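Rbam17540 (Bacillus amyloliquefaciens, PDB 2YOY) probably cleaves cellulose oxidatively, as a copper-dependent lytic polysaccharide monooxygenase of the CBM33 family. Local coordinates at residues G86-T91 / I144-D149; H104-K109 / F123-T128; T95-T100 / K135-L140. All blocks are in the same frame, centred on the assembly; numbering follows the deposited sequence.

How the contacts relate
The three contacts are nested along the chain: contact 2 lies within the loop closed by contact 3, which itself lies within the loop closed by contact 1. Contacts 1 and 2, with centres about 10 Å apart, belong to the two sheets of the beta sandwich and meet in its interior, where Ile144 CD1 comes within 3.5 Å of Tyr105 CD1 and Ile144 CG2 within 3.6 Å of Ile126 CD1. Contact 3 joins loops that run into these strands; its centre is about 21 Å from that of either other contact. It holds the copper ligand His98, at one end of the sandwich, and touches contact 1 where Thr91 CG2 comes to 4.1 Å from Leu140 O.

Contact 1 (G86-T91 / I144-D149); sequences GFNTFT and IFVPTD
Phe87 and Phe145 form a T-shaped (edge-to-face) pair across two adjoining strands. The edge of Phe145 at CD1 is directed at the centre of the Phe87 ring, with centroids 5.1 Å apart and planes at 85°. Having CG anti to the backbone N (chi1 -165°) also brings a face of the Phe145 ring over the glycine next to Phe87: Gly86 CA lies 3.9 Å from the Phe145 ring centroid in a CH-pi contact. At the positive phi of Gly86, a beta carbon would press on the carbonyl oxygen of the preceding residue. The Phe87 ring has a further, cation-pi partner in Lys143.

Backbone hydrogen bonds tie the strands together on both sides of this aromatic, non-hydrogen-bonded pair. Gly86 N donates to Val146 O at 2.9 Å and Val146 N returns a bond to Gly86 O at 2.8 Å; Asn88 and Ile144 exchange a second pair. With strand 2-6 on its other side, strand 86-94 is the middle and strand 141-146 an outer member of a three-stranded antiparallel sheet, one layer of the immunoglobulin-like beta sandwich of lytic polysaccharide monooxygenases. Gly86 O is gripped twice, because Asn88 ND2 also reaches it at 3.1 Å. The two donors come from opposite faces of the carbonyl plane. Asn88 ND2 bonds to Arg84 O as well, and these two carbonyls help fix the rotation of the amide.

Apolar packing occupies the sheet face opposite the Phe87-Phe145 pair. Phe90 CE1 lies 3.7 Å from Ile144 CB, and the edge of the same ring at Phe90 CZ meets Val146 CG2 at 4.2 Å. Beyond them, Ile156 touches both Phe90 and Val146, while Val146 also packs on Leu177 of the other layer.

Contact 2 (H104-K109 / F123-T128); sequences HYYITK and FELIGT
Ile126 N and Gly127 N both address Tyr105 O, the first in a nearly straight 2.8 Å bond and the second weakly at 3.3 Å, making a classic beta bulge between antiparallel strands 100-108 and 123-130. The bulge shifts the register by one residue within the larger, mixed sheet of the beta sandwich: Tyr105 pairs with Gly127, but Ile107 with Glu124.

Leu125, with CG anti to the backbone N (chi1 175°), puts CD1 over one face of the Tyr106 ring, 4.1 Å from the ring centroid and displaced toward the rim. At the end of that ring, Tyr106 OH is hydrogen-bonded to His104 ND1 at 2.7 Å, in the plane of both rings. His104 NE2 bonds to Asp161, so both imidazole nitrogens are held. With a leucine in place of Tyr106, His104 ND1 would probably lose its mate, giving the imidazole more freedom to turn, and Leu125 CD1 would lose its aromatic support.

Ile107 CG2 packs on Ile126 CG2 at 3.8 Å, near Ile144 and Val146 of the other sheet. Glu124 forms a salt bridge with Arg150. Thr108 CG2 rests off-centre on the Phe123 ring. Lys109 NZ bonds to Asp121 O, and a water 3.0 Å from Lys109 NZ accepts from it and donates to Phe123 O at 2.8 Å.

Contact 3 (T95-T100 / K135-L140); sequences TAPHAT and KADTNL. With CU1 (copper (I) ion), chain C.
Pro97 and Asp137 approach obliquely, with the carboxylate set against the CB and CG methylenes of the proline: Asp137 OD2 is 3.5 Å from Pro97 CG, and Asp137 CG is also near Pro97 CB. A first torsion placing Asp137 CG between its backbone N and carbonyl carbon (chi1 57°) swings the acid toward the proline. Lys135 meets the same proline at the outer end of its carbonyl. Its CB lies 3.3 Å from Pro97 O, and its CG and CD continue past that oxygen, so the aliphatic part of the lysine makes the contact.

Between these two, Ala136 turns its methyl toward Thr100, with Ala136 CB 3.2 Å from Thr100 OG1. The hydroxyl is committed elsewhere: Thr100 OG1 donates to His98 O at 2.8 Å and is also hydrogen-bonded to Trp160 NE1. Ala136 N gives two weak bonds, to His98 O at 3.0 Å and to Pro97 O at 3.5 Å.

Pro97 is the centre of an inverse gamma turn, and the next residue, His98, has its side chain leaving the backbone away from 135-140, and its imidazole binds the metal. His98 NE2 binds the copper (I) ion at 2.0 Å, and Ala96 O stands over one face of its imidazole. His1 N is a further ligand, consistent with the histidine brace of lytic polysaccharide monooxygenases. Segment 135-140 thus packs behind the loop carrying this ligand.

The two loops, leading into strands 100-108 and 141-146, meet at one end of the sandwich, where Ala136 packs on Tyr94 of strand 86-94, Trp103 of strand 100-108 and Trp160 of strand 154-162.

Contact 1 (G86-T91 / I144-D149)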
ATOM      1  N   GLY A  86      -5.811   2.035 -17.086  1.00 15.64           N
ATOM      2  CA  GLY A  86      -6.982   1.232 -17.364  1.00  9.54           C
ATOM      3  C   GLY A  86      -7.245   0.220 -16.299  1.00 12.71           C
ATOM      4  O   GLY A  86      -6.698   0.307 -15.198  1.00 12.25           O
ATOM      5  N   PHE A  87      -8.046  -0.787 -16.622  1.00 10.80           N
ATOM      6  CA  PHE A  87      -8.366  -1.818 -15.663  1.00 12.04           C
ATOM      7  C   PHE A  87      -7.153  -2.669 -15.307  1.00 17.05           C
ATOM      8  O   PHE A  87      -6.361  -3.066 -16.164  1.00 16.04           O
ATOM      9  CB  PHE A  87      -9.491  -2.718 -16.134  1.00 16.53           C
ATOM     10  CG  PHE A  87     -10.872  -2.127 -15.950  1.00 17.82           C
ATOM     11  CD1 PHE A  87     -11.380  -1.858 -14.669  1.00 16.65           C
ATOM     12  CD2 PHE A  87     -11.690  -1.906 -17.052  1.00 28.79           C
ATOM     13  CE1 PHE A  87     -12.677  -1.354 -14.504  1.00 14.13           C
ATOM     14  CE2 PHE A  87     -12.974  -1.402 -16.887  1.00 21.51           C
ATOM     15  CZ  PHE A  87     -13.462  -1.150 -15.621  1.00 14.80           C
ATOM     16  N   ASN A  88      -6.982  -2.889 -14.012  1.00 11.68           N
ATOM     17  CA  ASN A  88      -5.867  -3.683 -13.507  1.00 11.22           C
ATOM     18  C   ASN A  88      -6.399  -4.477 -12.398  1.00 16.48           C
ATOM     19  O   ASN A  88      -7.423  -4.069 -11.815  1.00 12.03           O
ATOM     20  CB  ASN A  88      -4.780  -2.736 -12.975  1.00 11.08           C
ATOM     21  CG  ASN A  88      -3.788  -2.356 -14.054  1.00 18.28           C
ATOM     22  OD1 ASN A  88      -2.841  -3.136 -14.394  1.00 15.41           O
ATOM     23  ND2 ASN A  88      -4.025  -1.187 -14.658  1.00 11.61           N
ATOM     24  N   THR A  89      -5.738  -5.595 -12.068  1.00 11.88           N
ATOM     25  CA  THR A  89      -6.151  -6.347 -10.890  1.00 10.40           C
ATOM     26  C   THR A  89      -5.166  -6.187  -9.737  1.00  9.53           C
ATOM     27  O   THR A  89      -3.969  -6.055  -9.948  1.00  9.63           O
ATOM     28  CB  THR A  89      -6.271  -7.826 -11.206  1.00 13.99           C
ATOM     29  OG1 THR A  89      -5.013  -8.261 -11.731  1.00 18.79           O
ATOM     30  CG2 THR A  89      -7.369  -8.047 -12.237  1.00 22.43           C
ATOM     31  N   PHE A  90      -5.707  -6.236  -8.524  1.00  9.27           N
ATOM     32  CA  PHE A  90      -4.929  -6.064  -7.285  1.00 10.46           C
ATOM     33  C   PHE A  90      -5.279  -7.258  -6.421  1.00  9.30           C
ATOM     34  O   PHE A  90      -6.419  -7.400  -5.987  1.00 12.61           O
ATOM     35  CB  PHE A  90      -5.279  -4.727  -6.592  1.00 11.48           C
ATOM     36  CG  PHE A  90      -4.899  -3.567  -7.405  1.00  6.29           C
ATOM     37  CD1 PHE A  90      -5.684  -3.141  -8.475  1.00 12.54           C
ATOM     38  CD2 PHE A  90      -3.679  -2.887  -7.162  1.00  8.22           C
ATOM     39  CE1 PHE A  90      -5.275  -2.084  -9.275  1.00 14.64           C
ATOM     40  CE2 PHE A  90      -3.278  -1.824  -7.980  1.00 10.44           C
ATOM     41  CZ  PHE A  90      -4.076  -1.415  -9.029  1.00 14.91           C
ATOM     42  N   THR A  91      -4.296  -8.141  -6.224  1.00 10.77           N
ATOM     43  CA  THR A  91      -4.474  -9.361  -5.446  1.00  9.61           C
ATOM     44  C   THR A  91      -3.731  -9.317  -4.128  1.00 11.97           C
ATOM     45  O   THR A  91      -2.513  -9.095  -4.102  1.00 10.16           O
ATOM     46  CB  THR A  91      -3.967 -10.574  -6.234  1.00 11.50           C
ATOM     47  OG1 THR A  91      -4.756 -10.690  -7.426  1.00 14.17           O
ATOM     48  CG2 THR A  91      -4.128 -11.819  -5.423  1.00 15.15           C
ATOM     49  N   ILE A 144      -9.770  -2.660 -10.509  1.00  7.88           N
ATOM     50  CA  ILE A 144      -9.763  -1.245 -10.266  1.00 10.50           C
ATOM     51  C   ILE A 144      -9.282  -0.540 -11.547  1.00 13.92           C
ATOM     52  O   ILE A 144      -8.275  -0.944 -12.193  1.00 11.37           O
ATOM     53  CB  ILE A 144      -8.833  -0.950  -9.111  1.00  8.77           C
ATOM     54  CG1 ILE A 144      -9.262  -1.646  -7.802  1.00 11.17           C
ATOM     55  CG2 ILE A 144      -8.705   0.549  -8.844  1.00  9.21           C
ATOM     56  CD1 ILE A 144     -10.558  -1.163  -7.174  1.00  6.25           C
ATOM     57  N   PHE A 145      -9.971   0.551 -11.875  1.00  9.46           N
ATOM     58  CA  PHE A 145      -9.590   1.341 -13.022  1.00  6.73           C
ATOM     59  C   PHE A 145      -8.520   2.358 -12.656  1.00 18.30           C
ATOM     60  O   PHE A 145      -8.735   3.210 -11.842  1.00 13.17           O
ATOM     61  CB  PHE A 145     -10.819   2.002 -13.650  1.00  5.06           C
ATOM     62  CG  PHE A 145     -10.545   2.532 -15.037  1.00  5.00           C
ATOM     63  CD1 PHE A 145     -10.664   1.739 -16.136  1.00  9.76           C
ATOM     64  CD2 PHE A 145     -10.145   3.855 -15.199  1.00 12.67           C
ATOM     65  CE1 PHE A 145     -10.395   2.252 -17.414  1.00 13.96           C
ATOM     66  CE2 PHE A 145      -9.894   4.390 -16.483  1.00 15.40           C
ATOM     67  CZ  PHE A 145     -10.052   3.582 -17.576  1.00 16.08           C
ATOM     68  N   VAL A 146      -7.323   2.234 -13.215  1.00 15.98           N
ATOM     69  CA  VAL A 146      -6.265   3.163 -12.886  1.00  6.68           C
ATOM     70  C   VAL A 146      -6.380   4.312 -13.942  1.00 11.49           C
ATOM     71  O   VAL A 146      -6.407   4.040 -15.145  1.00 13.28           O
ATOM     72  CB  VAL A 146      -4.892   2.498 -13.058  1.00 10.61           C
ATOM     73  CG1 VAL A 146      -3.736   3.504 -12.975  1.00 14.79           C
ATOM     74  CG2 VAL A 146      -4.701   1.269 -12.148  1.00 13.57           C
ATOM     75  N   PRO A 147      -6.414   5.593 -13.509  1.00 14.04           N
ATOM     76  CA  PRO A 147      -6.599   6.674 -14.460  1.00 13.04           C
ATOM     77  C   PRO A 147      -5.634   6.610 -15.652  1.00 19.17           C
ATOM     78  O   PRO A 147      -4.477   6.248 -15.496  1.00 20.47           O
ATOM     79  CB  PRO A 147      -6.380   7.961 -13.613  1.00 10.58           C
ATOM     80  CG  PRO A 147      -6.623   7.558 -12.198  1.00 12.61           C
ATOM     81  CD  PRO A 147      -6.385   6.042 -12.127  1.00 12.03           C
ATOM     82  N   THR A 148      -6.121   7.010 -16.818  1.00 15.19           N
ATOM     83  CA  THR A 148      -5.350   6.987 -18.069  1.00 18.94           C
ATOM     84  C   THR A 148      -4.847   8.393 -18.486  1.00 15.88           C
ATOM     85  O   THR A 148      -4.353   8.551 -19.614  1.00 19.97           O
ATOM     86  CB  THR A 148      -6.169   6.374 -19.231  1.00 20.94           C
ATOM     87  OG1 THR A 148      -7.379   7.125 -19.448  1.00 26.62           O
ATOM     88  CG2 THR A 148      -6.521   4.895 -18.952  1.00 19.73           C
ATOM     89  N   ASP A 149      -4.970   9.380 -17.591  1.00 15.10           N
ATOM     90  CA  ASP A 149      -4.620  10.794 -17.856  1.00 16.74           C
ATOM     91  C   ASP A 149      -3.277  11.185 -17.245  1.00 24.75           C
ATOM     92  O   ASP A 149      -2.957  12.368 -17.156  1.00 17.05           O
ATOM     93  CB  ASP A 149      -5.707  11.755 -17.320  1.00 16.13           C
ATOM     94  CG  ASP A 149      -5.900  11.637 -15.828  1.00 29.81           C
ATOM     95  OD1 ASP A 149      -5.308  10.722 -15.217  1.00 21.26           O
ATOM     96  OD2 ASP A 149      -6.630  12.459 -15.259  1.00 23.95           O
TER

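Contact 2 (H104-K109 / F123-T128)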
ATOM      1  N   HIS A 104     -10.314   0.013  -0.423  1.00  9.68           N
ATOM      2  CA  HIS A 104     -10.346   1.300  -1.146  1.00  8.45           C
ATOM      3  C   HIS A 104      -8.975   1.661  -1.679  1.00  7.11           C
ATOM      4  O   HIS A 104      -7.944   1.435  -1.023  1.00  8.48           O
ATOM      5  CB  HIS A 104     -11.043   2.421  -0.332  1.00 13.82           C
ATOM      6  CG  HIS A 104     -10.678   2.478   1.125  1.00 10.54           C
ATOM      7  ND1 HIS A 104     -10.345   3.663   1.743  1.00 12.27           N
ATOM      8  CD2 HIS A 104     -10.643   1.525   2.097  1.00  7.20           C
ATOM      9  CE1 HIS A 104     -10.065   3.433   3.016  1.00 10.69           C
ATOM     10  NE2 HIS A 104     -10.269   2.149   3.259  1.00 14.45           N
ATOM     11  N   TYR A 105      -8.958   2.168  -2.911  1.00  6.57           N
ATOM     12  CA  TYR A 105      -7.744   2.389  -3.689  1.00  6.85           C
ATOM     13  C   TYR A 105      -7.671   3.840  -4.157  1.00  7.45           C
ATOM     14  O   TYR A 105      -8.678   4.411  -4.588  1.00  8.50           O
ATOM     15  CB  TYR A 105      -7.736   1.472  -4.929  1.00  8.36           C
ATOM     16  CG  TYR A 105      -7.580  -0.028  -4.596  1.00  6.17           C
ATOM     17  CD1 TYR A 105      -8.668  -0.801  -4.310  1.00  3.86           C
ATOM     18  CD2 TYR A 105      -6.334  -0.630  -4.558  1.00 11.87           C
ATOM     19  CE1 TYR A 105      -8.554  -2.120  -4.006  1.00  7.21           C
ATOM     20  CE2 TYR A 105      -6.186  -1.997  -4.219  1.00 10.81           C
ATOM     21  CZ  TYR A 105      -7.316  -2.711  -3.922  1.00 12.60           C
ATOM     22  OH  TYR A 105      -7.268  -4.042  -3.650  1.00 10.47           O
ATOM     23  N   TYR A 106      -6.466   4.398  -4.070  1.00  5.70           N
ATOM     24  CA  TYR A 106      -6.171   5.762  -4.380  1.00 10.80           C
ATOM     25  C   TYR A 106      -4.940   5.775  -5.301  1.00 13.39           C
ATOM     26  O   TYR A 106      -4.105   4.877  -5.241  1.00 11.28           O
ATOM     27  CB  TYR A 106      -5.838   6.526  -3.117  1.00  9.43           C
ATOM     28  CG  TYR A 106      -6.906   6.455  -2.037  1.00  8.01           C
ATOM     29  CD1 TYR A 106      -7.077   5.311  -1.251  1.00  7.05           C
ATOM     30  CD2 TYR A 106      -7.819   7.476  -1.868  1.00 10.13           C
ATOM     31  CE1 TYR A 106      -8.108   5.217  -0.332  1.00  8.31           C
ATOM     32  CE2 TYR A 106      -8.807   7.398  -0.914  1.00 11.33           C
ATOM     33  CZ  TYR A 106      -8.952   6.275  -0.159  1.00 14.11           C
ATOM     34  OH  TYR A 106      -9.950   6.172   0.757  1.00 10.68           O
ATOM     35  N   ILE A 107      -4.788   6.831  -6.069  1.00  9.09           N
ATOM     36  CA  ILE A 107      -3.572   7.053  -6.863  1.00  6.81           C
ATOM     37  C   ILE A 107      -3.139   8.493  -6.619  1.00  6.73           C
ATOM     38  O   ILE A 107      -3.955   9.346  -6.321  1.00  6.03           O
ATOM     39  CB  ILE A 107      -3.769   6.796  -8.363  1.00 10.96           C
ATOM     40  CG1 ILE A 107      -2.395   6.650  -9.047  1.00 10.86           C
ATOM     41  CG2 ILE A 107      -4.560   7.933  -8.999  1.00 12.42           C
ATOM     42  CD1 ILE A 107      -2.482   6.037 -10.414  1.00 14.71           C
ATOM     43  N   THR A 108      -1.850   8.708  -6.756  1.00  8.57           N
ATOM     44  CA  THR A 108      -1.286  10.050  -6.701  1.00 10.48           C
ATOM     45  C   THR A 108      -1.831  10.892  -7.843  1.00 14.27           C
ATOM     46  O   THR A 108      -2.057  10.416  -8.939  1.00  9.30           O
ATOM     47  CB  THR A 108       0.240  10.027  -6.818  1.00  9.55           C
ATOM     48  OG1 THR A 108       0.619   9.065  -7.795  1.00  8.84           O
ATOM     49  CG2 THR A 108       0.850   9.661  -5.459  1.00 12.18           C
ATOM     50  N   LYS A 109      -1.950  12.184  -7.577  1.00 11.09           N
ATOM     51  CA  LYS A 109      -2.451  13.145  -8.562  1.00 12.18           C
ATOM     52  C   LYS A 109      -1.398  13.435  -9.594  1.00 12.88           C
ATOM     53  O   LYS A 109      -0.197  13.276  -9.345  1.00 11.54           O
ATOM     54  CB  LYS A 109      -2.871  14.434  -7.876  1.00 13.06           C
ATOM     55  CG  LYS A 109      -4.041  14.259  -6.920  1.00 11.30           C
ATOM     56  CD  LYS A 109      -4.322  15.516  -6.101  1.00 14.76           C
ATOM     57  CE  LYS A 109      -5.643  15.358  -5.347  1.00 16.67           C
ATOM     58  NZ  LYS A 109      -5.973  16.525  -4.467  1.00 17.53           N
ATOM     59  N   PHE A 123      -3.446  12.358  -3.059  1.00 12.82           N
ATOM     60  CA  PHE A 123      -4.095  11.107  -3.561  1.00  5.73           C
ATOM     61  C   PHE A 123      -5.513  11.374  -3.964  1.00 14.22           C
ATOM     62  O   PHE A 123      -6.220  12.180  -3.340  1.00 19.93           O
ATOM     63  CB  PHE A 123      -4.124  10.098  -2.445  1.00  7.14           C
ATOM     64  CG  PHE A 123      -2.816   9.392  -2.229  1.00 12.45           C
ATOM     65  CD1 PHE A 123      -2.452   8.350  -3.080  1.00 11.30           C
ATOM     66  CD2 PHE A 123      -1.952   9.744  -1.189  1.00 21.19           C
ATOM     67  CE1 PHE A 123      -1.251   7.700  -2.932  1.00 11.70           C
ATOM     68  CE2 PHE A 123      -0.755   9.086  -1.024  1.00 21.55           C
ATOM     69  CZ  PHE A 123      -0.383   8.079  -1.915  1.00 18.26           C
ATOM     70  N   GLU A 124      -5.986  10.635  -4.948  1.00 12.12           N
ATOM     71  CA  GLU A 124      -7.400  10.662  -5.239  1.00 11.47           C
ATOM     72  C   GLU A 124      -7.934   9.268  -5.299  1.00  9.87           C
ATOM     73  O   GLU A 124      -7.232   8.404  -5.721  1.00  7.80           O
ATOM     74  CB  GLU A 124      -7.732  11.426  -6.505  1.00 20.36           C
ATOM     75  CG  GLU A 124      -7.015  11.022  -7.748  1.00 28.10           C
ATOM     76  CD  GLU A 124      -7.354  11.979  -8.894  1.00 30.66           C
ATOM     77  OE1 GLU A 124      -8.515  12.407  -9.014  1.00 58.56           O
ATOM     78  OE2 GLU A 124      -6.445  12.310  -9.649  1.00 25.61           O
ATOM     79  N   LEU A 125      -9.159   9.110  -4.832  1.00  6.56           N
ATOM     80  CA  LEU A 125      -9.841   7.844  -4.806  1.00  8.06           C
ATOM     81  C   LEU A 125     -10.090   7.383  -6.212  1.00  9.70           C
ATOM     82  O   LEU A 125     -10.506   8.172  -7.069  1.00  7.52           O
ATOM     83  CB  LEU A 125     -11.158   8.011  -3.992  1.00  9.92           C
ATOM     84  CG  LEU A 125     -12.093   6.779  -3.951  1.00 11.69           C
ATOM     85  CD1 LEU A 125     -11.512   5.764  -2.992  1.00 11.97           C
ATOM     86  CD2 LEU A 125     -13.489   7.233  -3.468  1.00 10.23           C
ATOM     87  N   ILE A 126      -9.795   6.112  -6.494  1.00  7.71           N
ATOM     88  CA  ILE A 126     -10.052   5.543  -7.820  1.00 11.46           C
ATOM     89  C   ILE A 126     -10.975   4.354  -7.798  1.00 15.91           C
ATOM     90  O   ILE A 126     -11.537   4.025  -8.842  1.00 12.08           O
ATOM     91  CB  ILE A 126      -8.748   5.146  -8.592  1.00 12.35           C
ATOM     92  CG1 ILE A 126      -7.899   4.119  -7.814  1.00 12.01           C
ATOM     93  CG2 ILE A 126      -7.996   6.415  -8.896  1.00 11.61           C
ATOM     94  CD1 ILE A 126      -6.733   3.559  -8.594  1.00  6.03           C
ATOM     95  N   GLY A 127     -11.172   3.712  -6.635  1.00  9.78           N
ATOM     96  CA  GLY A 127     -12.190   2.691  -6.553  1.00 11.59           C
ATOM     97  C   GLY A 127     -12.445   2.181  -5.127  1.00 12.97           C
ATOM     98  O   GLY A 127     -11.574   2.213  -4.300  1.00  6.81           O
ATOM     99  N   THR A 128     -13.645   1.726  -4.869  1.00  9.66           N
ATOM    100  CA  THR A 128     -13.984   1.235  -3.542  1.00 11.34           C
ATOM    101  C   THR A 128     -14.611  -0.154  -3.788  1.00 15.38           C
ATOM    102  O   THR A 128     -15.422  -0.351  -4.724  1.00 15.68           O
ATOM    103  CB  THR A 128     -14.937   2.185  -2.794  1.00 10.81           C
ATOM    104  OG1 THR A 128     -14.348   3.516  -2.577  1.00 13.30           O
ATOM    105  CG2 THR A 128     -15.350   1.625  -1.447  1.00 19.19           C
TER
HETATM  106  O   HOH W   1      -6.974  14.696  -2.339  1.00 28.27           O

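Contact 3 (T95-T100 / K135-L140)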
ATOM      1  N   THR A  95      -2.028 -13.504   5.527  1.00 15.44           N
ATOM      2  CA  THR A  95      -1.614 -14.440   6.587  1.00 23.28           C
ATOM      3  C   THR A  95      -2.732 -14.611   7.642  1.00 21.61           C
ATOM      4  O   THR A  95      -2.803 -15.624   8.325  1.00 19.53           O
ATOM      5  CB  THR A  95      -0.327 -13.979   7.259  1.00 21.04           C
ATOM      6  OG1 THR A  95      -0.554 -12.728   7.918  1.00 18.62           O
ATOM      7  CG2 THR A  95       0.770 -13.830   6.223  1.00 21.01           C
ATOM      8  N   ALA A  96      -3.629 -13.638   7.739  1.00 13.73           N
ATOM      9  CA  ALA A  96      -4.779 -13.755   8.619  1.00 17.96           C
ATOM     10  C   ALA A  96      -5.924 -12.964   8.009  1.00 13.57           C
ATOM     11  O   ALA A  96      -5.978 -11.724   8.164  1.00 14.80           O
ATOM     12  CB  ALA A  96      -4.450 -13.269  10.021  1.00 18.92           C
ATOM     13  N   PRO A  97      -6.813 -13.655   7.261  1.00 14.57           N
ATOM     14  CA  PRO A  97      -7.879 -12.973   6.453  1.00 13.75           C
ATOM     15  C   PRO A  97      -9.108 -12.549   7.260  1.00 18.78           C
ATOM     16  O   PRO A  97     -10.164 -13.182   7.173  1.00 22.44           O
ATOM     17  CB  PRO A  97      -8.268 -14.042   5.442  1.00 18.13           C
ATOM     18  CG  PRO A  97      -8.045 -15.325   6.182  1.00 21.99           C
ATOM     19  CD  PRO A  97      -6.828 -15.116   7.039  1.00 23.01           C
ATOM     20  N   HIS A  98      -8.992 -11.444   7.977  1.00 13.28           N
ATOM     21  CA  HIS A  98     -10.010 -11.001   8.899  1.00 14.04           C
ATOM     22  C   HIS A  98     -11.295 -10.609   8.190  1.00 19.55           C
ATOM     23  O   HIS A  98     -11.294 -10.301   6.992  1.00 17.46           O
ATOM     24  CB  HIS A  98      -9.560  -9.756   9.652  1.00 12.19           C
ATOM     25  CG  HIS A  98      -8.250  -9.904  10.343  1.00 14.57           C
ATOM     26  ND1 HIS A  98      -8.047 -10.814  11.359  1.00 16.59           N
ATOM     27  CD2 HIS A  98      -7.067  -9.263  10.163  1.00 14.29           C
ATOM     28  CE1 HIS A  98      -6.800 -10.721  11.786  1.00 22.70           C
ATOM     29  NE2 HIS A  98      -6.189  -9.775  11.088  1.00 20.73           N
ATOM     30  N   ALA A  99     -12.380 -10.591   8.966  1.00 15.01           N
ATOM     31  CA  ALA A  99     -13.654 -10.063   8.531  1.00 10.60           C
ATOM     32  C   ALA A  99     -13.447  -8.666   7.988  1.00 12.00           C
ATOM     33  O   ALA A  99     -12.768  -7.865   8.622  1.00 13.22           O
ATOM     34  CB  ALA A  99     -14.634 -10.009   9.696  1.00 19.89           C
ATOM     35  N   THR A 100     -14.050  -8.379   6.839  1.00 15.89           N
ATOM     36  CA  THR A 100     -13.712  -7.174   6.063  1.00 15.23           C
ATOM     37  C   THR A 100     -14.923  -6.331   5.753  1.00 12.40           C
ATOM     38  O   THR A 100     -15.953  -6.846   5.317  1.00 14.73           O
ATOM     39  CB  THR A 100     -13.005  -7.598   4.752  1.00 10.63           C
ATOM     40  OG1 THR A 100     -11.809  -8.307   5.086  1.00 10.72           O
ATOM     41  CG2 THR A 100     -12.702  -6.385   3.839  1.00  8.10           C
ATOM     42  N   LYS A 135     -15.002 -12.933   5.646  1.00 19.71           N
ATOM     43  CA  LYS A 135     -13.540 -12.941   5.621  1.00 21.22           C
ATOM     44  C   LYS A 135     -12.968 -12.359   4.316  1.00 24.77           C
ATOM     45  O   LYS A 135     -13.591 -12.440   3.254  1.00 14.09           O
ATOM     46  CB  LYS A 135     -13.004 -14.359   5.855  1.00 21.88           C
ATOM     47  CG  LYS A 135     -13.241 -14.811   7.294  1.00 35.54           C
ATOM     48  CD  LYS A 135     -12.583 -16.142   7.610  1.00 48.95           C
ATOM     49  CE  LYS A 135     -13.167 -16.744   8.881  1.00120.01           C
ATOM     50  NZ  LYS A 135     -13.379 -15.742   9.970  1.00 32.36           N
ATOM     51  N   ALA A 136     -11.769 -11.792   4.423  1.00 14.91           N
ATOM     52  CA  ALA A 136     -11.140 -11.071   3.301  1.00 15.47           C
ATOM     53  C   ALA A 136     -10.908 -11.947   2.096  1.00 18.19           C
ATOM     54  O   ALA A 136     -10.913 -11.460   0.947  1.00 14.67           O
ATOM     55  CB  ALA A 136      -9.833 -10.440   3.729  1.00 13.53           C
ATOM     56  N   ASP A 137     -10.666 -13.224   2.349  1.00 20.63           N
ATOM     57  CA  ASP A 137     -10.334 -14.132   1.259  1.00 25.74           C
ATOM     58  C   ASP A 137     -11.554 -14.672   0.526  1.00 24.32           C
ATOM     59  O   ASP A 137     -11.395 -15.458  -0.404  1.00 22.61           O
ATOM     60  CB  ASP A 137      -9.382 -15.254   1.723  1.00 29.65           C
ATOM     61  CG  ASP A 137      -9.928 -16.077   2.877  1.00 37.05           C
ATOM     62  OD1 ASP A 137     -11.046 -15.816   3.362  1.00 29.39           O
ATOM     63  OD2 ASP A 137      -9.209 -16.995   3.303  1.00 42.25           O
ATOM     64  N   THR A 138     -12.755 -14.207   0.859  1.00 20.93           N
ATOM     65  CA  THR A 138     -13.873 -14.409  -0.062  1.00 24.99           C
ATOM     66  C   THR A 138     -13.842 -13.443  -1.276  1.00 25.52           C
ATOM     67  O   THR A 138     -14.656 -13.573  -2.173  1.00 21.41           O
ATOM     68  CB  THR A 138     -15.254 -14.344   0.616  1.00 33.04           C
ATOM     69  OG1 THR A 138     -15.532 -13.002   1.033  1.00 24.18           O
ATOM     70  CG2 THR A 138     -15.331 -15.296   1.791  1.00 29.74           C
ATOM     71  N   ASN A 139     -12.927 -12.465  -1.285  1.00 18.82           N
ATOM     72  CA  ASN A 139     -12.701 -11.616  -2.459  1.00 18.20           C
ATOM     73  C   ASN A 139     -11.220 -11.219  -2.522  1.00 13.58           C
ATOM     74  O   ASN A 139     -10.871 -10.111  -2.160  1.00 14.93           O
ATOM     75  CB  ASN A 139     -13.602 -10.370  -2.416  1.00 16.87           C
ATOM     76  CG  ASN A 139     -13.579  -9.588  -3.708  1.00 15.62           C
ATOM     77  OD1 ASN A 139     -12.969 -10.030  -4.701  1.00 23.26           O
ATOM     78  ND2 ASN A 139     -14.251  -8.460  -3.732  1.00 18.90           N
ATOM     79  N   LEU A 140     -10.377 -12.129  -3.012  1.00 13.02           N
ATOM     80  CA  LEU A 140      -8.908 -11.947  -3.038  1.00 13.39           C
ATOM     81  C   LEU A 140      -8.386 -10.856  -3.961  1.00 16.81           C
ATOM     82  O   LEU A 140      -7.389 -10.174  -3.637  1.00 12.49           O
ATOM     83  CB  LEU A 140      -8.225 -13.255  -3.451  1.00 18.44           C
ATOM     84  CG  LEU A 140      -8.249 -14.339  -2.376  1.00 23.34           C
ATOM     85  CD1 LEU A 140      -7.960 -15.689  -3.020  1.00 21.02           C
ATOM     86  CD2 LEU A 140      -7.273 -14.049  -1.250  1.00 23.22           C
TER
HETATM   87 CU   CU1 C 300      -4.274  -9.368  10.977  1.00 14.56          CU